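Side-chain contact in peptidyl-prolyl cis-trans isomerase (PDB 5EX2), which probably catalyses the cis-trans isomerisation of peptide bonds that precede proline, as a periplasmic folding helper of the cyclophilin family: residues 118-123 with 129-134. Sequence-based numbering, arbitrary orientation.
With MG (magnesium ion), chain C.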
loop_
_atom_site.group_PDB
_atom_site.type_symbol
_atom_site.label_atom_id
_atom_site.label_comp_id
_atom_site.label_asym_id
_atom_site.label_seq_id
_atom_site.Cartn_x
_atom_site.Cartn_y
_atom_site.Cartn_z
ATOM N N SER A 118 14.688 12.417 -15.563
ATOM C CA SER A 118 15.131 12.818 -14.237
ATOM C C SER A 118 14.640 11.846 -13.195
ATOM O O SER A 118 15.177 11.775 -12.091
ATOM C CB SER A 118 14.639 14.217 -13.895
ATOM O OG SER A 118 15.270 15.173 -14.729
ATOM N N GLN A 119 13.586 11.117 -13.539
ATOM C CA GLN A 119 12.991 10.150 -12.630
ATOM C C GLN A 119 12.641 8.890 -13.383
ATOM O O GLN A 119 12.516 8.904 -14.593
ATOM C CB GLN A 119 11.740 10.741 -11.966
ATOM C CG GLN A 119 12.071 11.870 -11.019
ATOM C CD GLN A 119 10.896 12.696 -10.551
ATOM O OE1 GLN A 119 11.102 13.728 -9.932
ATOM N NE2 GLN A 119 9.667 12.240 -10.808
ATOM N N TYR A 120 12.473 7.790 -12.660
ATOM C CA TYR A 120 11.925 6.593 -13.264
ATOM C C TYR A 120 11.133 5.882 -12.196
ATOM O O TYR A 120 11.232 6.223 -11.017
ATOM C CB TYR A 120 13.025 5.692 -13.856
ATOM C CG TYR A 120 13.913 5.019 -12.846
ATOM C CD1 TYR A 120 15.048 5.649 -12.345
ATOM C CD2 TYR A 120 13.634 3.729 -12.411
ATOM C CE1 TYR A 120 15.862 5.007 -11.417
ATOM C CE2 TYR A 120 14.431 3.086 -11.483
ATOM C CZ TYR A 120 15.539 3.722 -10.979
ATOM O OH TYR A 120 16.337 3.069 -10.060
ATOM N N THR A 121 10.363 4.897 -12.640
ATOM C CA THR A 121 9.576 4.089 -11.745
ATOM C C THR A 121 9.963 2.626 -11.877
ATOM O O THR A 121 10.524 2.167 -12.879
ATOM C CB THR A 121 8.074 4.205 -12.019
ATOM O OG1 THR A 121 7.770 3.630 -13.293
ATOM C CG2 THR A 121 7.583 5.657 -11.966
ATOM N N GLY A 122 9.634 1.878 -10.848
ATOM C CA GLY A 122 9.900 0.458 -10.838
ATOM C C GLY A 122 9.233 -0.116 -9.619
ATOM O O GLY A 122 8.335 0.505 -9.034
ATOM N N PHE A 123 9.649 -1.318 -9.261
ATOM C CA PHE A 123 9.034 -2.048 -8.158
ATOM C C PHE A 123 10.063 -2.491 -7.145
ATOM O O PHE A 123 11.183 -2.884 -7.497
ATOM C CB PHE A 123 8.298 -3.281 -8.664
ATOM C CG PHE A 123 7.153 -2.994 -9.606
ATOM C CD1 PHE A 123 5.879 -2.746 -9.127
ATOM C CD2 PHE A 123 7.356 -3.003 -10.975
ATOM C CE1 PHE A 123 4.820 -2.509 -10.004
ATOM C CE2 PHE A 123 6.303 -2.767 -11.857
ATOM C CZ PHE A 123 5.039 -2.526 -11.366
ATOM N N ILE A 129 7.400 2.211 -6.949
ATOM C CA ILE A 129 8.358 3.181 -6.457
ATOM C C ILE A 129 8.704 4.124 -7.594
ATOM O O ILE A 129 8.838 3.685 -8.731
ATOM C CB ILE A 129 9.649 2.515 -5.938
ATOM C CG1 ILE A 129 9.346 1.465 -4.864
ATOM C CG2 ILE A 129 10.636 3.567 -5.427
ATOM C CD1 ILE A 129 8.870 2.039 -3.555
ATOM N N GLU A 130 8.782 5.417 -7.295
ATOM C CA GLU A 130 9.332 6.406 -8.214
ATOM C C GLU A 130 10.546 7.019 -7.543
ATOM O O GLU A 130 10.607 7.158 -6.327
ATOM C CB GLU A 130 8.299 7.482 -8.582
ATOM C CG GLU A 130 8.807 8.461 -9.603
ATOM C CD GLU A 130 7.733 9.358 -10.160
ATOM O OE1 GLU A 130 6.663 9.506 -9.530
ATOM O OE2 GLU A 130 7.970 9.915 -11.237
ATOM N N THR A 131 11.542 7.377 -8.341
ATOM C CA THR A 131 12.801 7.774 -7.763
ATOM C C THR A 131 13.533 8.779 -8.605
ATOM O O THR A 131 13.401 8.786 -9.815
ATOM C CB THR A 131 13.696 6.544 -7.564
ATOM O OG1 THR A 131 14.862 6.881 -6.813
ATOM C CG2 THR A 131 14.079 5.876 -8.886
ATOM N N ARG A 132 14.297 9.625 -7.923
ATOM C CA ARG A 132 15.357 10.378 -8.569
ATOM C C ARG A 132 16.441 9.386 -8.992
ATOM O O ARG A 132 16.477 8.243 -8.537
ATOM C CB ARG A 132 15.890 11.462 -7.630
ATOM C CG ARG A 132 14.809 12.390 -7.102
ATOM C CD ARG A 132 14.141 13.182 -8.206
ATOM N NE ARG A 132 15.035 14.193 -8.752
ATOM C CZ ARG A 132 14.701 15.047 -9.714
ATOM N NH1 ARG A 132 13.475 15.035 -10.233
ATOM N NH2 ARG A 132 15.584 15.933 -10.138
ATOM N N GLN A 133 17.306 9.803 -9.900
ATOM C CA GLN A 133 18.240 8.867 -10.496
ATOM C C GLN A 133 19.273 8.346 -9.509
ATOM O O GLN A 133 19.838 9.095 -8.718
ATOM C CB GLN A 133 18.935 9.533 -11.685
ATOM C CG GLN A 133 18.029 9.616 -12.881
ATOM C CD GLN A 133 17.707 8.270 -13.487
ATOM O OE1 GLN A 133 18.315 7.244 -13.137
ATOM N NE2 GLN A 133 16.770 8.260 -14.414
ATOM N N ASP A 134 19.556 7.049 -9.601
ATOM C CA ASP A 134 20.469 6.381 -8.681
ATOM C C ASP A 134 21.870 6.970 -8.720
ATOM O O ASP A 134 22.583 6.944 -7.720
ATOM C CB ASP A 134 20.519 4.888 -9.009
ATOM C CG ASP A 134 19.141 4.278 -9.060
ATOM O OD1 ASP A 134 18.638 3.840 -8.015
ATOM O OD2 ASP A 134 18.549 4.255 -10.158
HETATM MG MG MG C . 19.968 5.770 -13.995
HETATM O O HOH W 1 17.311 12.550 -10.778
HETATM O O HOH W 2 20.157 7.361 -15.688
HETATM O O HOH W 3 20.850 4.251 -15.473
HETATM O O HOH W 4 19.647 4.118 -12.202
#
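Tyr120 and Thr131 make the tight side of this contact, a compact example of how a strand pair can carry different chemistry on its two faces. The Thr131 methyl, CG2, presses over one face of the Tyr120 ring as a CH-pi contact, 3.5 Å from the centroid. The ring is brought there by CG standing between the backbone N and the carbonyl carbon (chi1 70°), alongside the threonine. Tyr120 OH donates to the syn lone pair of Asp134 OD2 at 2.5 Å, while OD1 of that carboxylate pairs with Arg100. Oblique to the ring, near CD1, Gln133 OE1 binds the magnesium ion at 2.4 Å, a site completed by Gln115, Glu135 and three waters; Gln133 NE2 bonds to Lys117 O. Strands 119-124 and 127-132 form an antiparallel beta hairpin in a sheet separate from the eight-stranded cyclophilin barrel; Tyr120 and Thr131 are a hydrogen-bonded pair, with Thr131 N 2.9 Å from Tyr120 O. The face bearing Gln119, Glu130 and Arg132 is looser and partly solvent-exposed: Gln119 and Glu130 are extended, Arg132 bends at chi2 and chi3, and their flat groups are steeply inclined. Gln119 OE1 accepts from Arg132 NH1 (2.7 Å) in the guanidinium plane, and NE2 approaches Glu130 OE2 (2.9 Å) from above the carboxylate plane. Glu130 OE1 salt-bridges Arg179. A leucine in place of Gln119 would probably leave Arg132 NH1 and Glu130 OE2 without this shared amide.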